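PDB 4O9L: mitochondrial antiviral signaling protein (MAVS) from Equus caballus, which probably relays antiviral innate immune signalling by assembling into prion-like filaments through its caspase recruitment domain. Local coordinates for residues 20-25 and 60-65; 11-16 and 64-69; 31-36 and 80-85. The protein carries 1 engineered substitution. All coordinates share one frame; numbering follows the deposited sequence.

Contact 1 (20-25 and 60-65)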
loop_
_atom_site.group_PDB
_atom_site.type_symbol
_atom_site.label_atom_id
_atom_site.label_comp_id
_atom_site.label_asym_id
_atom_site.label_seq_id
_atom_site.Cartn_x
_atom_site.Cartn_y
_atom_site.Cartn_z
ATOM N N SER A 20 -4.817 -0.283 -11.694
ATOM C CA SER A 20 -3.844 -0.093 -12.767
ATOM C C SER A 20 -3.101 1.239 -12.641
ATOM O O SER A 20 -1.981 1.380 -13.137
ATOM C CB SER A 20 -4.483 -0.253 -14.149
ATOM O OG SER A 20 -5.256 0.876 -14.485
ATOM N N ASN A 21 -3.713 2.203 -11.956
ATOM C CA ASN A 21 -3.036 3.458 -11.637
ATOM C C ASN A 21 -1.825 3.248 -10.743
ATOM O O ASN A 21 -0.922 4.099 -10.697
ATOM C CB ASN A 21 -3.992 4.430 -10.937
ATOM C CG ASN A 21 -5.083 4.947 -11.854
ATOM O OD1 ASN A 21 -5.238 4.482 -12.987
ATOM N ND2 ASN A 21 -5.857 5.921 -11.360
ATOM N N PHE A 22 -1.812 2.122 -10.026
ATOM C CA PHE A 22 -0.804 1.861 -9.003
ATOM C C PHE A 22 0.247 0.849 -9.461
ATOM O O PHE A 22 1.116 0.443 -8.689
ATOM C CB PHE A 22 -1.495 1.426 -7.694
ATOM C CG PHE A 22 -2.301 2.535 -7.057
ATOM C CD1 PHE A 22 -1.698 3.436 -6.188
ATOM C CD2 PHE A 22 -3.638 2.716 -7.376
ATOM C CE1 PHE A 22 -2.422 4.490 -5.629
ATOM C CE2 PHE A 22 -4.372 3.761 -6.822
ATOM C CZ PHE A 22 -3.763 4.648 -5.942
ATOM N N SER A 23 0.189 0.465 -10.733
ATOM C CA SER A 23 1.015 -0.640 -11.223
ATOM C C SER A 23 2.519 -0.353 -11.267
ATOM O O SER A 23 3.329 -1.276 -11.364
ATOM C CB SER A 23 0.533 -1.107 -12.598
ATOM O OG SER A 23 0.855 -0.152 -13.591
ATOM N N ARG A 24 2.900 0.916 -11.198
ATOM C CA ARG A 24 4.316 1.267 -11.271
ATOM C C ARG A 24 5.008 1.335 -9.909
ATOM O O ARG A 24 6.193 1.655 -9.825
ATOM C CB ARG A 24 4.531 2.555 -12.080
ATOM C CG ARG A 24 4.590 2.304 -13.590
ATOM C CD ARG A 24 4.366 3.584 -14.397
ATOM N NE ARG A 24 3.056 4.172 -14.119
ATOM C CZ ARG A 24 1.921 3.785 -14.694
ATOM N NH1 ARG A 24 0.776 4.371 -14.370
ATOM N NH2 ARG A 24 1.931 2.808 -15.589
ATOM N N ILE A 25 4.274 1.020 -8.844
ATOM C CA ILE A 25 4.913 0.792 -7.554
ATOM C C ILE A 25 5.834 -0.408 -7.756
ATOM O O ILE A 25 5.447 -1.382 -8.410
ATOM C CB ILE A 25 3.863 0.468 -6.466
ATOM C CG1 ILE A 25 2.949 1.678 -6.245
ATOM C CG2 ILE A 25 4.527 0.028 -5.147
ATOM C CD1 ILE A 25 1.827 1.425 -5.249
ATOM N N GLU A 60 -1.387 -8.476 -2.952
ATOM C CA GLU A 60 -1.228 -8.986 -1.600
ATOM C C GLU A 60 -0.765 -7.883 -0.645
ATOM O O GLU A 60 -1.154 -7.849 0.527
ATOM C CB GLU A 60 -0.276 -10.189 -1.604
ATOM C CG GLU A 60 0.036 -10.770 -0.228
ATOM C CD GLU A 60 -1.201 -11.198 0.541
ATOM O OE1 GLU A 60 -2.238 -11.535 -0.084
ATOM O OE2 GLU A 60 -1.131 -11.197 1.791
ATOM N N LEU A 61 0.046 -6.966 -1.156
ATOM C CA LEU A 61 0.535 -5.851 -0.349
ATOM C C LEU A 61 -0.617 -4.985 0.183
ATOM O O LEU A 61 -0.642 -4.617 1.361
ATOM C CB LEU A 61 1.517 -4.992 -1.156
ATOM C CG LEU A 61 2.046 -3.736 -0.445
ATOM C CD1 LEU A 61 2.737 -4.111 0.865
ATOM C CD2 LEU A 61 3.003 -2.942 -1.337
ATOM N N PHE A 62 -1.578 -4.672 -0.681
ATOM C CA PHE A 62 -2.685 -3.806 -0.271
ATOM C C PHE A 62 -3.579 -4.476 0.763
ATOM O O PHE A 62 -3.972 -3.848 1.755
ATOM C CB PHE A 62 -3.477 -3.299 -1.487
ATOM C CG PHE A 62 -2.722 -2.281 -2.323
ATOM C CD1 PHE A 62 -2.139 -1.162 -1.722
ATOM C CD2 PHE A 62 -2.585 -2.447 -3.698
ATOM C CE1 PHE A 62 -1.442 -0.215 -2.482
ATOM C CE2 PHE A 62 -1.888 -1.507 -4.472
ATOM C CZ PHE A 62 -1.312 -0.393 -3.860
ATOM N N THR A 63 -3.888 -5.756 0.568
ATOM C CA THR A 63 -4.693 -6.457 1.574
ATOM C C THR A 63 -3.895 -6.656 2.867
ATOM O O THR A 63 -4.464 -6.669 3.964
ATOM C CB THR A 63 -5.341 -7.773 1.037
ATOM O OG1 THR A 63 -4.328 -8.706 0.677
ATOM C CG2 THR A 63 -6.172 -7.485 -0.192
ATOM N N SER A 64 -2.576 -6.784 2.748
ATOM C CA SER A 64 -1.732 -6.851 3.940
ATOM C C SER A 64 -1.717 -5.518 4.687
ATOM O O SER A 64 -1.794 -5.483 5.918
ATOM C CB SER A 64 -0.300 -7.271 3.586
ATOM O OG SER A 64 -0.281 -8.616 3.142
ATOM N N LEU A 65 -1.610 -4.424 3.939
ATOM C CA LEU A 65 -1.606 -3.088 4.537
ATOM C C LEU A 65 -2.904 -2.843 5.303
ATOM O O LEU A 65 -2.899 -2.361 6.432
ATOM C CB LEU A 65 -1.404 -2.019 3.452
ATOM C CG LEU A 65 0.030 -1.822 2.931
ATOM C CD1 LEU A 65 0.028 -0.926 1.696
ATOM C CD2 LEU A 65 0.928 -1.220 4.016
#
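The carbonyl oxygen of Glu60, in the helical turn that presents Phe62 to Phe22 and Ile25, is gripped twice by Ser64. Ser64 N binds Glu60 O at 2.8 Å in the regular helical pattern, and Ser64 OG reaches Glu60 O at 2.9 Å from the other face of the carbonyl, 40° out of its plane. Arg44 extends this network, binding Ser64 OG while also forming a salt bridge to the Glu60 carboxylate. These polar groups lie on helix 39-66 away from the residues of 20-25. On the facing side Phe62 points toward the loop (chi1 -71°), and its CZ makes both contacts. Ile25 comes from the opposite direction, its CG1 arm extended to the methyl end (chi2 176°), and Ile25 CD1 stops 3.9 Å from Phe62 CZ. The same ring carbon is approached by Phe22 at the base of its side chain: Phe22 CB lies 4.2 Å from Phe62 CZ. A type I beta turn from Phe22 to Ile25, closed by Ile25 N to Phe22 O at 3.2 Å, sets these two neighbours of the phenyl ring side by side. Ile15 of helix 6-17 and Leu75 of helix 71-81 also touch Phe62, placing the contact in the interior of the helical bundle. A polar tie is made further back on helix 39-66, from Asn54 ND2 to Ile25 O. No hydrogen bond links 20-25 to 60-65, and the three touching residues are buried; between these segments the meeting is apolar, made by one ring carbon of Phe62 against the Ile25 methyl and the Phe22 CB.

Contact 2 (11-16 and 64-69)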
loop_
_atom_site.group_PDB
_atom_site.type_symbol
_atom_site.label_atom_id
_atom_site.label_comp_id
_atom_site.label_asym_id
_atom_site.label_seq_id
_atom_site.Cartn_x
_atom_site.Cartn_y
_atom_site.Cartn_z
ATOM N N THR A 11 -10.658 4.506 0.951
ATOM C CA THR A 11 -9.341 4.531 0.325
ATOM C C THR A 11 -8.983 3.159 -0.255
ATOM O O THR A 11 -8.554 3.063 -1.405
ATOM C CB THR A 11 -8.252 4.993 1.312
ATOM O OG1 THR A 11 -8.617 6.269 1.853
ATOM C CG2 THR A 11 -6.877 5.116 0.606
ATOM N N PHE A 12 -9.178 2.101 0.532
ATOM C CA PHE A 12 -8.907 0.759 0.037
ATOM C C PHE A 12 -9.730 0.456 -1.219
ATOM O O PHE A 12 -9.223 -0.120 -2.188
ATOM C CB PHE A 12 -9.162 -0.294 1.116
ATOM C CG PHE A 12 -8.853 -1.696 0.661
ATOM C CD1 PHE A 12 -7.551 -2.177 0.698
ATOM C CD2 PHE A 12 -9.859 -2.519 0.175
ATOM C CE1 PHE A 12 -7.254 -3.469 0.258
ATOM C CE2 PHE A 12 -9.573 -3.808 -0.272
ATOM C CZ PHE A 12 -8.281 -4.288 -0.225
ATOM N N GLN A 13 -10.995 0.857 -1.210
ATOM C CA GLN A 13 -11.866 0.585 -2.345
ATOM C C GLN A 13 -11.437 1.372 -3.581
ATOM O O GLN A 13 -11.540 0.887 -4.712
ATOM C CB GLN A 13 -13.330 0.872 -1.987
ATOM C CG GLN A 13 -13.886 -0.021 -0.865
ATOM C CD GLN A 13 -13.702 -1.515 -1.131
ATOM O OE1 GLN A 13 -13.828 -1.980 -2.269
ATOM N NE2 GLN A 13 -13.412 -2.275 -0.074
ATOM N N TYR A 14 -10.942 2.580 -3.364
ATOM C CA TYR A 14 -10.439 3.391 -4.460
ATOM C C TYR A 14 -9.236 2.712 -5.114
ATOM O O TYR A 14 -9.178 2.595 -6.346
ATOM C CB TYR A 14 -10.064 4.793 -3.970
ATOM C CG TYR A 14 -9.345 5.623 -5.012
ATOM C CD1 TYR A 14 -10.045 6.265 -6.029
ATOM C CD2 TYR A 14 -7.964 5.765 -4.975
ATOM C CE1 TYR A 14 -9.375 7.038 -6.989
ATOM C CE2 TYR A 14 -7.282 6.527 -5.926
ATOM C CZ TYR A 14 -7.989 7.159 -6.928
ATOM O OH TYR A 14 -7.303 7.916 -7.862
ATOM N N ILE A 15 -8.277 2.278 -4.293
ATOM C CA ILE A 15 -7.077 1.619 -4.805
ATOM C C ILE A 15 -7.479 0.377 -5.613
ATOM O O ILE A 15 -6.988 0.165 -6.725
ATOM C CB ILE A 15 -6.088 1.265 -3.662
ATOM C CG1 ILE A 15 -5.529 2.548 -3.031
ATOM C CG2 ILE A 15 -4.939 0.418 -4.182
ATOM C CD1 ILE A 15 -4.765 2.336 -1.696
ATOM N N ARG A 16 -8.399 -0.412 -5.056
ATOM C CA ARG A 16 -8.981 -1.575 -5.729
ATOM C C ARG A 16 -9.546 -1.241 -7.108
ATOM O O ARG A 16 -9.200 -1.880 -8.109
ATOM C CB ARG A 16 -10.117 -2.153 -4.871
ATOM C CG ARG A 16 -9.727 -3.333 -3.996
ATOM C CD ARG A 16 -10.179 -4.660 -4.617
ATOM N NE ARG A 16 -11.638 -4.805 -4.634
ATOM C CZ ARG A 16 -12.349 -5.415 -3.686
ATOM N NH1 ARG A 16 -13.671 -5.497 -3.796
ATOM N NH2 ARG A 16 -11.744 -5.944 -2.627
ATOM N N SER A 64 -2.576 -6.784 2.748
ATOM C CA SER A 64 -1.732 -6.851 3.940
ATOM C C SER A 64 -1.717 -5.518 4.687
ATOM O O SER A 64 -1.794 -5.483 5.918
ATOM C CB SER A 64 -0.300 -7.271 3.586
ATOM O OG SER A 64 -0.281 -8.616 3.142
ATOM N N LEU A 65 -1.610 -4.424 3.939
ATOM C CA LEU A 65 -1.606 -3.088 4.537
ATOM C C LEU A 65 -2.904 -2.843 5.303
ATOM O O LEU A 65 -2.899 -2.361 6.432
ATOM C CB LEU A 65 -1.404 -2.019 3.452
ATOM C CG LEU A 65 0.030 -1.822 2.931
ATOM C CD1 LEU A 65 0.028 -0.926 1.696
ATOM C CD2 LEU A 65 0.928 -1.220 4.016
ATOM N N ARG A 66 -4.012 -3.238 4.691
ATOM C CA ARG A 66 -5.347 -2.984 5.224
ATOM C C ARG A 66 -5.580 -3.582 6.628
ATOM O O ARG A 66 -6.410 -3.082 7.397
ATOM C CB ARG A 66 -6.384 -3.509 4.217
ATOM C CG ARG A 66 -7.826 -3.266 4.594
ATOM C CD ARG A 66 -8.754 -4.100 3.737
ATOM N NE ARG A 66 -10.087 -3.510 3.688
ATOM C CZ ARG A 66 -11.102 -4.015 3.000
ATOM N NH1 ARG A 66 -12.282 -3.405 3.012
ATOM N NH2 ARG A 66 -10.935 -5.132 2.301
ATOM N N ARG A 67 -4.834 -4.634 6.965
ATOM C CA ARG A 67 -4.902 -5.251 8.291
ATOM C C ARG A 67 -4.124 -4.475 9.366
ATOM O O ARG A 67 -4.210 -4.794 10.554
ATOM C CB ARG A 67 -4.346 -6.683 8.240
ATOM C CG ARG A 67 -5.167 -7.678 7.427
ATOM C CD ARG A 67 -4.634 -9.126 7.567
ATOM N NE ARG A 67 -3.725 -9.486 6.478
ATOM C CZ ARG A 67 -4.127 -9.950 5.298
ATOM N NH1 ARG A 67 -3.232 -10.253 4.356
ATOM N NH2 ARG A 67 -5.424 -10.114 5.065
ATOM N N ARG A 68 -3.354 -3.469 8.966
ATOM C CA ARG A 68 -2.469 -2.794 9.922
ATOM C C ARG A 68 -2.891 -1.364 10.257
ATOM O O ARG A 68 -3.437 -0.640 9.413
ATOM C CB ARG A 68 -1.017 -2.793 9.408
ATOM C CG ARG A 68 -0.429 -4.193 9.157
ATOM C CD ARG A 68 -0.256 -4.977 10.451
ATOM N NE ARG A 68 0.317 -6.304 10.206
ATOM C CZ ARG A 68 -0.305 -7.455 10.458
ATOM N NH1 ARG A 68 0.297 -8.614 10.192
ATOM N NH2 ARG A 68 -1.524 -7.450 10.990
ATOM N N ASN A 69 -2.608 -0.962 11.492
ATOM C CA ASN A 69 -2.824 0.408 11.950
ATOM C C ASN A 69 -2.241 1.469 11.016
ATOM O O ASN A 69 -1.067 1.389 10.627
ATOM C CB ASN A 69 -2.201 0.583 13.349
ATOM C CG ASN A 69 -2.081 2.055 13.764
ATOM O OD1 ASN A 69 -1.108 2.751 13.420
ATOM N ND2 ASN A 69 -3.066 2.530 14.521
HETATM O O HOH W 1 -12.450 -6.076 0.156
#
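Arg66 lays its side chain from CD to the guanidinium over one face of the Phe12 ring. It leaves the backbone with CG anti to N (chi1 -177°) and stays extended to NE, crossing the phenyl group at about a right angle. Its CB passes 3.9 Å from Phe12 CD1, near the rim, and its CG is 4.1 Å from Phe12 CD1. CD then sits over the middle of the ring, 3.7 Å from the Phe12 centroid, in a CH-pi contact. Beyond it, Arg66 NE lies 3.7 Å from Phe12 CG, and CZ comes down to 3.4 Å from Phe12 CD2. The guanidinium is thus stacked nearly flat, its plane 15° from that of the ring, with its centre displaced toward one side; the cation-pi interaction is accordingly off-centre. At the tip the two terminal nitrogens part company. Arg66 NH2 is 3.2 Å from Phe12 CE2 and also donates to a water at 2.8 Å, which accepts in turn from Arg16 NH2, so a single solvent molecule bridges two probably like-charged groups. Arg66 NH1 instead nears Gln13 NE2, which lies at the edge of the phenyl ring; both are donors and make no bond to each other. Asp9 offers Arg66 NH1 a long, weak ion pair. The arrangement is an offset arginine-phenylalanine cation-pi stack, joining helix 6-17 to the C-terminal part of helix 39-66 within a death-fold CARD.

Contact 3 (31-36 and 80-85)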
loop_
_atom_site.group_PDB
_atom_site.type_symbol
_atom_site.label_atom_id
_atom_site.label_comp_id
_atom_site.label_asym_id
_atom_site.label_seq_id
_atom_site.Cartn_x
_atom_site.Cartn_y
_atom_site.Cartn_z
ATOM N N LEU A 31 8.493 -1.556 0.258
ATOM C CA LEU A 31 8.352 -2.306 1.520
ATOM C C LEU A 31 9.048 -1.701 2.764
ATOM O O LEU A 31 8.406 -1.554 3.805
ATOM C CB LEU A 31 8.767 -3.779 1.350
ATOM C CG LEU A 31 7.814 -4.736 0.635
ATOM C CD1 LEU A 31 8.447 -6.125 0.494
ATOM C CD2 LEU A 31 6.488 -4.843 1.383
ATOM N N PRO A 32 10.353 -1.352 2.665
ATOM C CA PRO A 32 11.020 -0.879 3.884
ATOM C C PRO A 32 10.471 0.459 4.387
ATOM O O PRO A 32 10.729 0.813 5.542
ATOM C CB PRO A 32 12.484 -0.701 3.444
ATOM C CG PRO A 32 12.608 -1.423 2.138
ATOM C CD PRO A 32 11.268 -1.336 1.508
ATOM N N TYR A 33 9.754 1.199 3.543
ATOM C CA TYR A 33 9.204 2.490 3.959
ATOM C C TYR A 33 7.871 2.378 4.696
ATOM O O TYR A 33 7.456 3.312 5.384
ATOM C CB TYR A 33 9.047 3.426 2.752
ATOM C CG TYR A 33 10.355 3.870 2.151
ATOM C CD1 TYR A 33 11.140 4.833 2.782
ATOM C CD2 TYR A 33 10.813 3.325 0.958
ATOM C CE1 TYR A 33 12.354 5.244 2.232
ATOM C CE2 TYR A 33 12.020 3.734 0.397
ATOM C CZ TYR A 33 12.782 4.688 1.044
ATOM O OH TYR A 33 13.973 5.094 0.498
ATOM N N LEU A 34 7.194 1.241 4.538
ATOM C CA LEU A 34 5.867 1.048 5.117
ATOM C C LEU A 34 5.993 0.637 6.576
ATOM O O LEU A 34 5.960 -0.551 6.897
ATOM C CB LEU A 34 5.090 -0.010 4.316
ATOM C CG LEU A 34 4.809 0.399 2.860
ATOM C CD1 LEU A 34 4.459 -0.807 1.989
ATOM C CD2 LEU A 34 3.685 1.431 2.788
ATOM N N SER A 35 6.146 1.624 7.456
ATOM C CA SER A 35 6.426 1.377 8.872
ATOM C C SER A 35 5.288 0.668 9.609
ATOM O O SER A 35 5.458 0.232 10.750
ATOM C CB SER A 35 6.802 2.691 9.581
ATOM O OG SER A 35 5.737 3.641 9.526
ATOM N N CYS A 36 4.125 0.554 8.967
ATOM C CA CYS A 36 2.986 -0.098 9.600
ATOM C C CYS A 36 3.073 -1.605 9.480
ATOM O O CYS A 36 2.402 -2.311 10.216
ATOM C CB CYS A 36 1.654 0.388 9.023
ATOM S SG CYS A 36 1.401 -0.046 7.289
ATOM N N ARG A 80 5.639 8.844 -1.517
ATOM C CA ARG A 80 6.500 10.016 -1.668
ATOM C C ARG A 80 7.970 9.619 -1.634
ATOM O O ARG A 80 8.784 10.101 -2.429
ATOM C CB ARG A 80 6.210 11.037 -0.557
ATOM C CG ARG A 80 4.851 11.713 -0.694
ATOM C CD ARG A 80 4.485 12.473 0.557
ATOM N NE ARG A 80 3.184 13.131 0.439
ATOM C CZ ARG A 80 2.457 13.523 1.480
ATOM N NH1 ARG A 80 2.893 13.298 2.717
ATOM N NH2 ARG A 80 1.291 14.120 1.288
ATOM N N ALA A 81 8.314 8.726 -0.716
ATOM C CA ALA A 81 9.710 8.310 -0.563
ATOM C C ALA A 81 10.227 7.496 -1.757
ATOM O O ALA A 81 11.438 7.354 -1.957
ATOM C CB ALA A 81 9.885 7.545 0.731
ATOM N N CYS A 82 9.303 6.960 -2.554
ATOM C CA CYS A 82 9.653 6.131 -3.701
ATOM C C CYS A 82 9.323 6.812 -5.021
ATOM O O CYS A 82 9.059 6.118 -6.006
ATOM C CB CYS A 82 8.919 4.777 -3.646
ATOM S SG CYS A 82 9.454 3.711 -2.286
ATOM N N GLU A 83 9.312 8.149 -5.029
ATOM C CA GLU A 83 9.171 8.930 -6.268
ATOM C C GLU A 83 7.834 8.683 -6.965
ATOM O O GLU A 83 7.768 8.558 -8.192
ATOM C CB GLU A 83 10.323 8.627 -7.227
ATOM C CG GLU A 83 11.669 8.944 -6.629
ATOM C CD GLU A 83 12.835 8.728 -7.570
ATOM O OE1 GLU A 83 13.258 9.703 -8.236
ATOM O OE2 GLU A 83 13.327 7.581 -7.636
ATOM N N LEU A 84 6.782 8.603 -6.161
ATOM C CA LEU A 84 5.417 8.412 -6.646
ATOM C C LEU A 84 4.481 9.374 -5.906
ATOM O O LEU A 84 3.398 8.985 -5.440
ATOM C CB LEU A 84 4.989 6.944 -6.482
ATOM C CG LEU A 84 5.673 5.948 -7.438
ATOM C CD1 LEU A 84 5.438 4.500 -7.004
ATOM C CD2 LEU A 84 5.227 6.136 -8.897
ATOM N N SER A 85 4.911 10.633 -5.800
ATOM C CA SER A 85 4.184 11.629 -5.016
ATOM C C SER A 85 2.794 11.931 -5.573
ATOM O O SER A 85 1.908 12.344 -4.828
ATOM C CB SER A 85 4.979 12.935 -4.881
ATOM O OG SER A 85 6.108 12.765 -4.045
#
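A Schellman motif closes helix 71-81, and two residues within it, Ala81 and Cys82, pack against the ring of Tyr33. Glu83, with positive phi (63°), is the C-prime residue of the motif. Leu84 N returns to Leu79 O and Glu83 N to Arg80 O, after which Leu84 takes the N-cap position of helix 85-96. Across from this turn, with chi1 near -68°, the phenol of Tyr33 lies on the backbone-N side and reaches toward the helix end. The Ala81 methyl lies over one face of the ring, displaced toward the rim: Ala81 CB is 3.6 Å from Tyr33 CD1 and 3.8 Å from the ring centroid, a CH-pi contact. From the same side of the ring plane, but beyond the other rim, the Cys82 sulfur approaches obliquely. Cys82 SG is 3.5 Å from Tyr33 CD2, while its distance to the Tyr33 ring centroid is 4.5 Å, at 55° to the normal. Methyl and thiol therefore approach one side of the ring, the methyl over the face near CD1 and CE1, the sulfur by CD2 and CE2. Ala78, on the same helix, also touches Tyr33, while Ile30 of helix 27-30 also touches Cys82. No hydrogen bond crosses between 31-36 and 80-85: the joint is apolar, probably held largely by dispersion, with the CH-pi and sulfur-aromatic contacts adding a weak attraction.

Overall arrangement
Contacts 1 and 2 share Ser64 and Leu65 and both draw on helix 39-66, their centres about 9 Å apart. Phe62 of contact 1 packs on Ile15, and Thr63 on Phe12, so the buried apolar layer passes directly into the cation-pi stack. Contact 3 lies on the opposite side of the chain's centre from contact 2, about 15 Å between centres, yet Leu65 meets Cys36 and Ile25 meets Leu84, tying it to the others. The chemistry follows depth: only hydrocarbon groups meet in the interior at contact 1, whereas the partly buried contacts 2 and 3 use aromatic rings, one beneath a guanidinium reached by water, the other with a methyl over its face and a sulfur approaching obliquely.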